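Local coordinates for protein Orf34 (Pseudomonas syringae pv. syringae, PDB 5KLP) that acetylates serine, threonine and lysine residues of host proteins from acetyl-CoA, with inositol hexakisphosphate as cofactor, and thereby impairs the host microtubule network and immunity, at residues A[19-22]-A[23-27]. The protein carries 10 engineered substitutions. Sequence-based numbering, arbitrary orientation.
Sequences QSMR and LQQKI. With IHP (inositol hexakisphosphate), chain D.
Lys26 and Arg22, one helical turn apart at the start of helix 21-36, reach for the same phosphate of inositol hexakisphosphate. The Lys26 side chain begins over the preceding turn: CB lies somewhat farther from Arg22 O than CG, which closes to 3.6 Å from that same oxygen, to which the backbone N of Lys26 gives a weak hydrogen bond. From there the chain runs extended through CD to CE, which already touches the phosphate oxygen O44. A single bend at the end (chi4 -89°) then sets NZ 2.7 Å from IHP O44, a short hydrogen bond, with a second, weak one to O24. Arg22 takes a folded path instead, bent at chi2 and chi3, and brings its guanidinium edge-on to the phosphate. NH2 donates in the guanidinium plane to IHP O34 over 3.2 Å, at an N-H...O angle of 154°, while NH1 forms a salt bridge with Glu294. Three oxygens of one phosphate are thus engaged from this single turn, and the phosphate probably offsets the like charges of the two side chains.

At the helix start Ser20 is the N-cap: OG accepts from Leu23 N at 3.3 Å and also hydrogen-bonds to Ala302 O. Ser20 O takes the Gln24 N-H at 2.9 Å, the first i to i+4 bond of the helix. On the outer side the selenomethionine Met21 folds its CE back to within 4.1 Å of Gln24 CB.

Leu23 packs on Val305 of strand 304-305, Ile27 on helix 40-53 and on Leu330 of helix 324-340, and Lys26 runs beside Leu330 and Gln331, so this helix start contributes Arg22 and Lys26 to the inositol hexakisphosphate pocket.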
loop_
_atom_site.group_PDB
_atom_site.type_symbol
_atom_site.label_atom_id
_atom_site.label_comp_id
_atom_site.label_asym_id
_atom_site.label_seq_id
_atom_site.Cartn_x
_atom_site.Cartn_y
_atom_site.Cartn_z
ATOM N N GLN A 19 -21.018 14.179 5.135
ATOM C CA GLN A 19 -20.659 15.316 4.287
ATOM C C GLN A 19 -20.336 14.847 2.858
ATOM O O GLN A 19 -20.317 15.634 1.912
ATOM C CB GLN A 19 -19.477 16.063 4.920
ATOM C CG GLN A 19 -18.889 17.221 4.157
ATOM C CD GLN A 19 -17.681 17.789 4.880
ATOM O OE1 GLN A 19 -17.334 17.344 5.978
ATOM N NE2 GLN A 19 -17.031 18.773 4.270
ATOM N N SER A 20 -20.110 13.543 2.726
ATOM C CA SER A 20 -19.775 12.887 1.474
ATOM C C SER A 20 -20.771 11.742 1.267
ATOM O O SER A 20 -20.764 10.770 2.029
ATOM C CB SER A 20 -18.320 12.389 1.505
ATOM O OG SER A 20 -18.114 11.274 0.653
HETATM N N MSE A 21 -21.630 11.842 0.259
HETATM C CA MSE A 21 -22.660 10.825 0.066
HETATM C C MSE A 21 -22.060 9.440 -0.213
HETATM O O MSE A 21 -22.575 8.436 0.274
HETATM C CB MSE A 21 -23.610 11.233 -1.063
HETATM C CG MSE A 21 -24.841 10.352 -1.198
HETATM SE SE MSE A 21 -26.041 10.380 0.369
HETATM C CE MSE A 21 -25.959 8.486 0.851
ATOM N N ARG A 22 -20.974 9.384 -0.987
ATOM C CA ARG A 22 -20.317 8.101 -1.261
ATOM C C ARG A 22 -19.830 7.430 0.015
ATOM O O ARG A 22 -19.967 6.212 0.187
ATOM C CB ARG A 22 -19.145 8.273 -2.221
ATOM C CG ARG A 22 -19.544 8.592 -3.651
ATOM C CD ARG A 22 -19.921 7.305 -4.379
ATOM N NE ARG A 22 -18.736 6.583 -4.842
ATOM C CZ ARG A 22 -17.921 6.981 -5.816
ATOM N NH1 ARG A 22 -18.143 8.119 -6.460
ATOM N NH2 ARG A 22 -16.872 6.234 -6.141
ATOM N N LEU A 23 -19.274 8.235 0.910
ATOM C CA LEU A 23 -18.777 7.728 2.180
ATOM C C LEU A 23 -19.930 7.310 3.084
ATOM O O LEU A 23 -19.873 6.258 3.714
ATOM C CB LEU A 23 -17.932 8.792 2.876
ATOM C CG LEU A 23 -17.012 8.381 4.025
ATOM C CD1 LEU A 23 -16.114 7.207 3.656
ATOM C CD2 LEU A 23 -16.179 9.589 4.430
ATOM N N GLN A 24 -20.989 8.115 3.106
ATOM C CA GLN A 24 -22.166 7.828 3.918
ATOM C C GLN A 24 -22.809 6.505 3.512
ATOM O O GLN A 24 -23.334 5.774 4.353
ATOM C CB GLN A 24 -23.181 8.979 3.822
ATOM C CG GLN A 24 -24.414 8.816 4.704
ATOM C CD GLN A 24 -24.082 8.724 6.185
ATOM O OE1 GLN A 24 -24.307 7.697 6.821
ATOM N NE2 GLN A 24 -23.564 9.799 6.742
ATOM N N GLN A 25 -22.771 6.198 2.222
ATOM C CA GLN A 25 -23.343 4.949 1.742
ATOM C C GLN A 25 -22.506 3.781 2.275
ATOM O O GLN A 25 -23.033 2.727 2.644
ATOM C CB GLN A 25 -23.385 4.947 0.219
ATOM C CG GLN A 25 -24.160 3.829 -0.452
ATOM C CD GLN A 25 -25.627 3.752 -0.009
ATOM O OE1 GLN A 25 -26.273 4.776 0.200
ATOM N NE2 GLN A 25 -26.186 2.545 -0.008
ATOM N N LYS A 26 -21.192 3.971 2.330
ATOM C CA LYS A 26 -20.342 2.926 2.886
ATOM C C LYS A 26 -20.566 2.798 4.393
ATOM O O LYS A 26 -20.520 1.701 4.934
ATOM C CB LYS A 26 -18.874 3.178 2.565
ATOM C CG LYS A 26 -18.540 3.022 1.092
ATOM C CD LYS A 26 -17.057 3.239 0.862
ATOM C CE LYS A 26 -16.657 3.024 -0.595
ATOM N NZ LYS A 26 -16.291 1.615 -0.912
ATOM N N ILE A 27 -20.821 3.920 5.059
ATOM C CA ILE A 27 -21.186 3.908 6.473
ATOM C C ILE A 27 -22.496 3.133 6.676
ATOM O O ILE A 27 -22.582 2.240 7.524
ATOM C CB ILE A 27 -21.334 5.353 7.033
ATOM C CG1 ILE A 27 -19.961 6.009 7.171
ATOM C CG2 ILE A 27 -22.071 5.352 8.372
ATOM C CD1 ILE A 27 -20.021 7.482 7.461
HETATM C C1 IHP D . -14.681 -3.481 -5.066
HETATM C C2 IHP D . -13.497 -2.529 -4.581
HETATM C C3 IHP D . -13.668 -0.971 -4.417
HETATM C C4 IHP D . -15.095 -0.422 -4.886
HETATM C C5 IHP D . -15.916 -1.277 -5.833
HETATM C C6 IHP D . -16.014 -2.636 -5.155
HETATM O O11 IHP D . -14.389 -4.139 -6.159
HETATM P P1 IHP D . -14.328 -5.802 -6.471
HETATM O O21 IHP D . -13.145 -6.115 -7.385
HETATM O O31 IHP D . -15.613 -6.243 -7.179
HETATM O O41 IHP D . -14.182 -6.675 -5.236
HETATM O O12 IHP D . -12.293 -2.817 -5.183
HETATM P P2 IHP D . -11.054 -3.377 -4.192
HETATM O O22 IHP D . -11.493 -4.685 -3.500
HETATM O O32 IHP D . -9.726 -3.628 -4.914
HETATM O O42 IHP D . -10.843 -2.358 -3.046
HETATM O O13 IHP D . -12.725 -0.443 -5.093
HETATM P P3 IHP D . -11.398 0.541 -4.763
HETATM O O23 IHP D . -10.338 0.033 -3.784
HETATM O O33 IHP D . -10.853 0.445 -6.186
HETATM O O43 IHP D . -11.761 1.978 -4.402
HETATM O O14 IHP D . -15.015 0.828 -5.365
HETATM P P4 IHP D . -15.362 2.139 -4.477
HETATM O O24 IHP D . -14.210 2.506 -3.539
HETATM O O34 IHP D . -15.716 3.356 -5.357
HETATM O O44 IHP D . -16.594 1.880 -3.589
HETATM O O15 IHP D . -15.545 -1.269 -7.124
HETATM P P5 IHP D . -16.486 -0.580 -8.368
HETATM O O25 IHP D . -17.610 0.283 -7.784
HETATM O O35 IHP D . -15.618 0.335 -9.275
HETATM O O45 IHP D . -17.140 -1.640 -9.261
HETATM O O16 IHP D . -16.992 -3.360 -5.696
HETATM P P6 IHP D . -17.955 -4.396 -4.874
HETATM O O26 IHP D . -18.260 -3.845 -3.483
HETATM O O36 IHP D . -19.283 -4.634 -5.615
HETATM O O46 IHP D . -17.276 -5.762 -4.720
#